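Local coordinates for protein argonaute (Aquifex aeolicus, PDB 1YVU) that uses short single-stranded DNA guides to bind complementary RNA and, with divalent metal ions, cleaves the target strand, at residues 12-17 against 301-306; 349-354 against 384-389; 355-360 against 420-425. One frame throughout, in Å; residues are numbered along the deposited sequence.

Interaction 1: residues 12-17 against 301-306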
# COMPACT_ATOMS: atom_id res chain seq x y z
N ILE A 12 -6.00 -5.01 25.14
CA ILE A 12 -5.26 -4.05 25.93
C ILE A 12 -6.24 -3.34 26.89
O ILE A 12 -7.41 -3.11 26.56
CB ILE A 12 -4.40 -3.08 25.04
CG1 ILE A 12 -3.55 -2.17 25.90
CG2 ILE A 12 -5.25 -2.27 24.06
CD1 ILE A 12 -2.50 -1.48 25.14
N GLU A 13 -5.76 -3.05 28.09
CA GLU A 13 -6.57 -2.41 29.10
C GLU A 13 -5.76 -1.43 29.93
O GLU A 13 -4.55 -1.60 30.10
CB GLU A 13 -7.18 -3.48 30.02
CG GLU A 13 -8.58 -3.92 29.61
CD GLU A 13 -8.87 -5.39 29.85
OE1 GLU A 13 -8.39 -5.97 30.84
OE2 GLU A 13 -9.63 -5.96 29.05
N TYR A 14 -6.42 -0.35 30.35
CA TYR A 14 -5.81 0.68 31.19
C TYR A 14 -6.71 0.98 32.42
O TYR A 14 -7.85 1.46 32.30
CB TYR A 14 -5.54 1.96 30.37
CG TYR A 14 -4.72 3.00 31.10
CD1 TYR A 14 -3.53 2.66 31.77
CD2 TYR A 14 -5.12 4.34 31.12
CE1 TYR A 14 -2.77 3.61 32.45
CE2 TYR A 14 -4.36 5.33 31.80
CZ TYR A 14 -3.18 4.95 32.47
OH TYR A 14 -2.47 5.88 33.23
N ARG A 15 -6.17 0.66 33.60
CA ARG A 15 -6.84 0.87 34.89
C ARG A 15 -5.79 1.54 35.84
O ARG A 15 -5.33 0.89 36.79
CB ARG A 15 -7.28 -0.48 35.50
CG ARG A 15 -8.12 -1.39 34.61
CD ARG A 15 -8.45 -2.71 35.34
NE ARG A 15 -8.65 -3.90 34.49
CZ ARG A 15 -9.62 -4.06 33.59
NH1 ARG A 15 -10.50 -3.10 33.35
NH2 ARG A 15 -9.79 -5.25 33.02
N PRO A 16 -5.45 2.84 35.62
CA PRO A 16 -4.45 3.54 36.46
C PRO A 16 -4.66 3.66 37.98
O PRO A 16 -5.80 3.71 38.47
CB PRO A 16 -4.30 4.89 35.78
CG PRO A 16 -5.64 5.16 35.23
CD PRO A 16 -6.11 3.80 34.72
N LYS A 17 -3.52 3.63 38.69
CA LYS A 17 -3.47 3.76 40.15
C LYS A 17 -3.78 5.23 40.49
O LYS A 17 -4.88 5.55 40.94
CB LYS A 17 -2.08 3.32 40.68
CG LYS A 17 -1.59 1.91 40.24
CD LYS A 17 -0.17 1.57 40.78
CE LYS A 17 0.25 0.13 40.47
NZ LYS A 17 1.64 -0.22 40.90
N TYR A 301 2.15 1.19 35.76
CA TYR A 301 1.54 2.42 35.26
C TYR A 301 0.06 2.24 35.00
O TYR A 301 -0.66 3.19 34.68
CB TYR A 301 2.32 2.91 34.04
CG TYR A 301 3.74 3.27 34.42
CD1 TYR A 301 4.76 2.30 34.44
CD2 TYR A 301 4.07 4.58 34.88
CE1 TYR A 301 6.06 2.60 34.92
CE2 TYR A 301 5.39 4.89 35.37
CZ TYR A 301 6.37 3.89 35.39
OH TYR A 301 7.60 4.15 35.94
N GLY A 302 -0.39 1.00 35.23
CA GLY A 302 -1.79 0.62 35.08
C GLY A 302 -2.19 -0.07 33.79
O GLY A 302 -3.38 -0.22 33.53
N TRP A 303 -1.21 -0.53 33.00
CA TRP A 303 -1.47 -1.18 31.72
C TRP A 303 -1.44 -2.71 31.69
O TRP A 303 -0.50 -3.33 32.19
CB TRP A 303 -0.48 -0.70 30.66
CG TRP A 303 -0.64 0.68 30.22
CD1 TRP A 303 0.02 1.76 30.70
CD2 TRP A 303 -1.52 1.17 29.17
NE1 TRP A 303 -0.37 2.90 30.02
CE2 TRP A 303 -1.30 2.57 29.08
CE3 TRP A 303 -2.45 0.56 28.30
CZ2 TRP A 303 -2.00 3.39 28.16
CZ3 TRP A 303 -3.16 1.39 27.37
CH2 TRP A 303 -2.91 2.79 27.32
N TYR A 304 -2.44 -3.28 31.03
CA TYR A 304 -2.54 -4.72 30.85
C TYR A 304 -2.63 -4.97 29.37
O TYR A 304 -3.28 -4.21 28.64
CB TYR A 304 -3.79 -5.29 31.50
CG TYR A 304 -3.94 -6.78 31.32
CD1 TYR A 304 -3.15 -7.66 32.09
CD2 TYR A 304 -4.91 -7.33 30.44
CE1 TYR A 304 -3.30 -9.06 31.99
CE2 TYR A 304 -5.07 -8.75 30.32
CZ TYR A 304 -4.26 -9.60 31.11
OH TYR A 304 -4.38 -10.97 31.05
N ILE A 305 -1.96 -6.04 28.94
CA ILE A 305 -1.95 -6.49 27.56
C ILE A 305 -2.10 -8.00 27.68
O ILE A 305 -1.37 -8.66 28.43
CB ILE A 305 -0.61 -6.13 26.81
CG1 ILE A 305 -0.30 -4.61 26.85
CG2 ILE A 305 -0.72 -6.56 25.32
CD1 ILE A 305 1.02 -4.19 26.26
N SER A 306 -3.08 -8.54 26.95
CA SER A 306 -3.36 -9.96 26.93
C SER A 306 -2.19 -10.74 26.27
O SER A 306 -1.64 -10.30 25.26
CB SER A 306 -4.66 -10.23 26.15
OG SER A 306 -5.19 -11.53 26.40

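Interaction 2: residues 349-354 against 384-389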
# COMPACT_ATOMS: atom_id res chain seq x y z
N LYS A 349 -12.78 -10.28 -29.89
CA LYS A 349 -12.05 -10.09 -31.14
C LYS A 349 -11.61 -11.45 -31.68
O LYS A 349 -10.64 -12.04 -31.19
CB LYS A 349 -10.87 -9.12 -30.96
CG LYS A 349 -10.51 -8.41 -32.26
CD LYS A 349 -9.39 -7.41 -32.11
CE LYS A 349 -9.02 -6.86 -33.48
NZ LYS A 349 -7.98 -5.78 -33.40
N ASP A 350 -12.36 -11.95 -32.67
CA ASP A 350 -12.10 -13.26 -33.30
C ASP A 350 -10.73 -13.43 -33.95
O ASP A 350 -10.17 -14.52 -33.90
CB ASP A 350 -13.26 -13.70 -34.26
CG ASP A 350 -13.92 -12.53 -35.04
OD1 ASP A 350 -13.19 -11.67 -35.60
OD2 ASP A 350 -15.18 -12.51 -35.14
N VAL A 351 -10.16 -12.34 -34.45
CA VAL A 351 -8.84 -12.29 -35.10
C VAL A 351 -7.94 -11.28 -34.39
O VAL A 351 -8.36 -10.14 -34.17
CB VAL A 351 -9.01 -11.87 -36.59
CG1 VAL A 351 -7.71 -11.34 -37.22
CG2 VAL A 351 -9.52 -13.04 -37.38
N LEU A 352 -6.69 -11.64 -34.12
CA LEU A 352 -5.74 -10.74 -33.42
C LEU A 352 -4.39 -10.42 -34.10
O LEU A 352 -3.82 -11.27 -34.79
CB LEU A 352 -5.46 -11.29 -32.02
CG LEU A 352 -6.16 -10.83 -30.75
CD1 LEU A 352 -7.63 -10.67 -30.88
CD2 LEU A 352 -5.86 -11.87 -29.75
N SER A 353 -3.87 -9.21 -33.87
CA SER A 353 -2.58 -8.79 -34.43
C SER A 353 -1.56 -8.77 -33.29
O SER A 353 -1.68 -7.99 -32.35
CB SER A 353 -2.68 -7.42 -35.12
OG SER A 353 -3.24 -6.43 -34.28
N VAL A 354 -0.59 -9.69 -33.37
CA VAL A 354 0.45 -9.88 -32.34
C VAL A 354 1.88 -9.60 -32.82
O VAL A 354 2.21 -9.92 -33.96
CB VAL A 354 0.42 -11.37 -31.83
CG1 VAL A 354 1.45 -11.65 -30.74
CG2 VAL A 354 -0.96 -11.71 -31.30
N GLY A 384 -11.47 -20.52 -31.04
CA GLY A 384 -12.08 -19.43 -31.79
C GLY A 384 -11.28 -18.19 -32.09
O GLY A 384 -11.64 -17.43 -33.01
N ILE A 385 -10.23 -17.95 -31.30
CA ILE A 385 -9.38 -16.79 -31.51
C ILE A 385 -8.14 -17.18 -32.29
O ILE A 385 -7.41 -18.10 -31.93
CB ILE A 385 -8.99 -16.07 -30.20
CG1 ILE A 385 -10.23 -15.78 -29.37
CG2 ILE A 385 -8.24 -14.74 -30.51
CD1 ILE A 385 -10.53 -16.82 -28.35
N LYS A 386 -7.93 -16.45 -33.37
CA LYS A 386 -6.81 -16.67 -34.26
C LYS A 386 -5.76 -15.55 -34.16
O LYS A 386 -6.09 -14.35 -34.31
CB LYS A 386 -7.35 -16.79 -35.70
CG LYS A 386 -8.45 -17.84 -35.87
CD LYS A 386 -9.49 -17.41 -36.87
CE LYS A 386 -10.77 -18.22 -36.72
NZ LYS A 386 -11.82 -17.68 -37.64
N LEU A 387 -4.53 -15.93 -33.80
CA LEU A 387 -3.43 -14.95 -33.76
C LEU A 387 -2.83 -14.90 -35.15
O LEU A 387 -2.65 -15.93 -35.81
CB LEU A 387 -2.31 -15.34 -32.80
CG LEU A 387 -2.53 -15.67 -31.34
CD1 LEU A 387 -1.19 -15.46 -30.66
CD2 LEU A 387 -3.57 -14.80 -30.74
N LYS A 388 -2.61 -13.68 -35.60
CA LYS A 388 -2.01 -13.39 -36.89
C LYS A 388 -0.78 -12.55 -36.56
O LYS A 388 -0.90 -11.40 -36.12
CB LYS A 388 -2.98 -12.59 -37.77
CG LYS A 388 -4.16 -13.40 -38.26
CD LYS A 388 -4.98 -12.67 -39.29
CE LYS A 388 -5.94 -13.62 -39.98
NZ LYS A 388 -6.90 -12.89 -40.84
N ILE A 389 0.40 -13.17 -36.71
CA ILE A 389 1.68 -12.52 -36.43
C ILE A 389 1.97 -11.36 -37.38
O ILE A 389 1.97 -11.51 -38.61
CB ILE A 389 2.87 -13.54 -36.43
CG1 ILE A 389 2.56 -14.71 -35.48
CG2 ILE A 389 4.16 -12.85 -35.93
CD1 ILE A 389 3.32 -15.98 -35.77

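Interaction 3: residues 355-360 against 420-425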
# COMPACT_ATOMS: atom_id res chain seq x y z
N GLU A 355 2.68 -8.96 -31.97
CA GLU A 355 4.12 -8.73 -32.23
C GLU A 355 4.86 -9.69 -31.27
O GLU A 355 4.36 -9.98 -30.17
CB GLU A 355 4.54 -7.28 -31.95
CG GLU A 355 4.63 -6.35 -33.19
CD GLU A 355 6.05 -5.98 -33.63
OE1 GLU A 355 6.87 -5.56 -32.78
OE2 GLU A 355 6.33 -6.08 -34.83
N ILE A 356 6.00 -10.24 -31.69
CA ILE A 356 6.77 -11.16 -30.84
C ILE A 356 8.18 -10.67 -30.63
O ILE A 356 8.72 -9.94 -31.49
CB ILE A 356 6.83 -12.59 -31.46
CG1 ILE A 356 5.45 -13.22 -31.46
CG2 ILE A 356 7.70 -13.51 -30.66
CD1 ILE A 356 5.23 -14.09 -32.60
N ILE A 357 8.75 -10.99 -29.47
CA ILE A 357 10.13 -10.61 -29.16
C ILE A 357 10.84 -11.74 -28.46
O ILE A 357 10.30 -12.34 -27.55
CB ILE A 357 10.29 -9.32 -28.23
CG1 ILE A 357 9.73 -8.08 -28.89
CG2 ILE A 357 11.79 -9.00 -27.88
CD1 ILE A 357 8.36 -7.86 -28.49
N SER A 358 12.08 -11.99 -28.87
CA SER A 358 12.87 -13.00 -28.23
C SER A 358 14.20 -12.41 -27.90
O SER A 358 14.79 -11.67 -28.67
CB SER A 358 13.05 -14.21 -29.11
OG SER A 358 13.62 -13.77 -30.31
N VAL A 359 14.59 -12.73 -26.69
CA VAL A 359 15.82 -12.34 -26.06
C VAL A 359 16.53 -13.69 -25.95
O VAL A 359 16.12 -14.57 -25.17
CB VAL A 359 15.43 -11.74 -24.73
CG1 VAL A 359 16.47 -11.96 -23.66
CG2 VAL A 359 15.07 -10.29 -24.93
N SER A 360 17.58 -13.84 -26.76
CA SER A 360 18.30 -15.11 -26.80
C SER A 360 19.79 -15.00 -26.56
O SER A 360 20.34 -13.89 -26.48
CB SER A 360 18.06 -15.80 -28.16
OG SER A 360 16.88 -15.33 -28.81
N VAL A 420 1.36 -8.58 -27.35
CA VAL A 420 2.80 -8.61 -27.62
C VAL A 420 3.33 -9.82 -26.86
O VAL A 420 3.18 -9.90 -25.63
CB VAL A 420 3.50 -7.30 -27.09
CG1 VAL A 420 5.01 -7.40 -27.18
CG2 VAL A 420 3.06 -6.08 -27.88
N ILE A 421 3.94 -10.77 -27.56
CA ILE A 421 4.46 -11.92 -26.83
C ILE A 421 5.97 -11.85 -26.76
O ILE A 421 6.63 -11.81 -27.79
CB ILE A 421 3.98 -13.27 -27.41
CG1 ILE A 421 2.44 -13.28 -27.54
CG2 ILE A 421 4.45 -14.42 -26.52
CD1 ILE A 421 1.80 -14.61 -28.00
N VAL A 422 6.51 -11.83 -25.55
CA VAL A 422 7.96 -11.75 -25.34
C VAL A 422 8.55 -12.97 -24.66
O VAL A 422 8.14 -13.35 -23.56
CB VAL A 422 8.36 -10.49 -24.47
CG1 VAL A 422 9.92 -10.33 -24.40
CG2 VAL A 422 7.72 -9.21 -25.02
N PHE A 423 9.57 -13.54 -25.31
CA PHE A 423 10.29 -14.69 -24.78
C PHE A 423 11.64 -14.19 -24.25
O PHE A 423 12.50 -13.78 -25.04
CB PHE A 423 10.56 -15.74 -25.86
CG PHE A 423 9.34 -16.38 -26.43
CD1 PHE A 423 8.84 -15.97 -27.68
CD2 PHE A 423 8.73 -17.47 -25.77
CE1 PHE A 423 7.75 -16.65 -28.30
CE2 PHE A 423 7.64 -18.18 -26.37
CZ PHE A 423 7.15 -17.76 -27.65
N LEU A 424 11.82 -14.19 -22.93
CA LEU A 424 13.08 -13.73 -22.33
C LEU A 424 14.00 -14.87 -21.94
O LEU A 424 13.51 -15.92 -21.52
CB LEU A 424 12.83 -12.88 -21.09
CG LEU A 424 12.06 -11.57 -21.16
CD1 LEU A 424 11.97 -11.09 -19.74
CD2 LEU A 424 12.75 -10.53 -22.03
N GLU A 425 15.32 -14.67 -22.04
CA GLU A 425 16.29 -15.70 -21.67
C GLU A 425 16.53 -15.75 -20.17
O GLU A 425 16.74 -14.71 -19.56
CB GLU A 425 17.62 -15.49 -22.40
CG GLU A 425 18.58 -16.72 -22.32
CD GLU A 425 18.10 -17.97 -23.08
OE1 GLU A 425 17.45 -17.85 -24.14
OE2 GLU A 425 18.41 -19.08 -22.61

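Interaction 1: residues 12-17 against 301-306
Tyr-14 and Trp-303 face each other across two antiparallel strands, and their rings carry most of the side-chain contact. They form an offset stack: the phenol ring and the five-membered ring of the indole have centroids 4.3 Å apart and planes 24° from parallel. With CG of Tyr-14 anti to its own backbone nitrogen (chi1 -171°), the phenol is laid over the indole, and CB of Tyr-14 rests on the face of the six-membered ring as a CH-pi contact. Pro-16 CD covers the opposite face of the phenol, which is thus clasped between proline and tryptophan. Apolar packing continues along the same side, where Ile-12 CD1 meets Trp-303 CZ3 at 3.7 Å and Ile-12 CG1 approaches CG1 of Ile-305.

Backbone hydrogen bonding supplies the second kind of interaction. Glu-13 and Tyr-304 make a hydrogen-bonded pair, with Glu-13 N to Tyr-304 O at 2.8 Å and Tyr-304 N to Glu-13 O at 2.9 Å. Beyond the strand, Arg-15 N reaches Gly-302 O at 2.9 Å. Gly-302 takes a positive phi in the Schellman motif that closes the preceding helix.

Within segment 12-17, Arg-15 NH2 forms a salt bridge to Glu-13 OE1 at 2.7 Å. The Glu-13 side chain, on the face away from the stacked rings, runs beside Tyr-304 in the same direction.

Phe-101 and Phe-104 of helix 94-107 meet the indole edge-to-face. The whole is an antiparallel pairing of an edge strand, in which strand 303-305 of linker L2 closes one side of a five-stranded sheet begun by the N-terminal domain and linker L1.

Interaction 2: residues 349-354 against 384-389
Leu-352 and Leu-387 sit in register on adjacent parallel strands and send their side chains to the same face of the sheet, where the two branched ends meet at an oblique angle. CD2 of Leu-352 is the shared point of contact: it lies 3.8 Å from Leu-387 CD2 and 3.8 Å from Ile-385 CG2, one methyl bridging two residues of segment 384-389. Val-354 extends the row. Its CG2, anti to the carbonyl carbon while CG1 is anti to the nitrogen (chi1 -179°), is turned onto Leu-387 CD1 at 3.8 Å. Leu-387 is therefore flanked by Leu-352 and Val-354.

The other face is of a different character. Here Lys-388 stretches out in an extended chain whose outer part, CD through NZ, passes over the CG1 methyl of Val-351, with CD nearest at 3.7 Å. Lys-386 shares that face.

Between the faces, a ladder of four backbone hydrogen bonds joins the strands. Lys-386 N binds Asp-350 O, Leu-352 N binds Lys-386 O at 2.8 Å, and Lys-388 N binds Leu-352 O at 2.8 Å. The last rung, Val-354 N to Lys-388 O, is the longest of the four, at 3.3 Å. The two are the parallel strands of a beta-alpha-beta crossover in the Mid domain, connected through helix 368-381.

Chemically the contact is two-sided. On the hydrocarbon face Leu-387 packs on that helix through Ile-377 and Leu-380, while Val-354 leans on Leu-419 and Ile-421 of strand 419-424. On the other, the packing is Lys-388 methylenes on a Val-351 methyl, and the charged ends of both lysines stay at the exposed surface.

Interaction 3: residues 355-360 against 420-425
Ile-357 fits against two valines of the neighbouring parallel strand, and the packing is dense here. Its CD1 reaches 3.6 Å from Val-420 CG1 and 3.8 Å from Val-422 CG2. CG1 lies anti to the carbonyl carbon (chi1 -62°), and the further turn at chi2 (94°) swings the terminal methyl back along the sheet until it lies against both valines. Ile-357 and Val-422 run side by side, whereas Val-420 is met at a slant.

The opposite face is also closely filled, but by an aromatic ring. CG2 of Ile-356 approaches the edge of the Phe-423 ring, 3.9 Å from CE1 and near the ring plane. The backbone beneath is regular: four hydrogen bonds, Ile-421 N to Glu-355 O, Ile-357 N to Ile-421 O, Phe-423 N to Ile-357 O and Val-359 N to Phe-423 O, alternate in direction between the strands. Glu-355, where this ladder starts, is a buried and anchored end, its carboxylate turned away from Val-420 into a salt bridge with Lys-415.

Toward Glu-425 the order slackens. Val-359 still packs, its CG2 on Leu-424 CD2 at 3.7 Å, but Val-359 O and Glu-425 N are 3.2 Å apart at an angle too poor for a hydrogen bond. Glu-425 is exposed, its carboxylate makes a long, weak ion pair with Lys-369, and Ser-360 beside it is poorly ordered.

The pair is central in the four-stranded parallel sheet of the Mid domain: strand 386-396 flanks strand 351-360 through backbone hydrogen bonds, strand 454-457 lies beyond strand 419-424 and touches Ile-421, Phe-423 and Leu-424, and helix 368-381 covers Ile-356 and Phe-423 through Leu-373.

In the fold
Two lobes of the protein are sampled here. Interaction 1 lies in the PAZ lobe, ties linker L2 to the N-terminal domain, and is complete along the chain before the other two begin. Interactions 2 and 3 build the Mid domain sheet of the PIWI lobe, with centres 67 and 61 Å from that of interaction 1 and on the opposite side of the chain's centre. They lie 18 Å apart, centre to centre, and their segments alternate in sequence. Both belong to one parallel sheet through their shared strand 351-360, which pairs with strand 386-396 in one and strand 419-424 in the other, and Ile-389 packing on Ile-356 links their side chains.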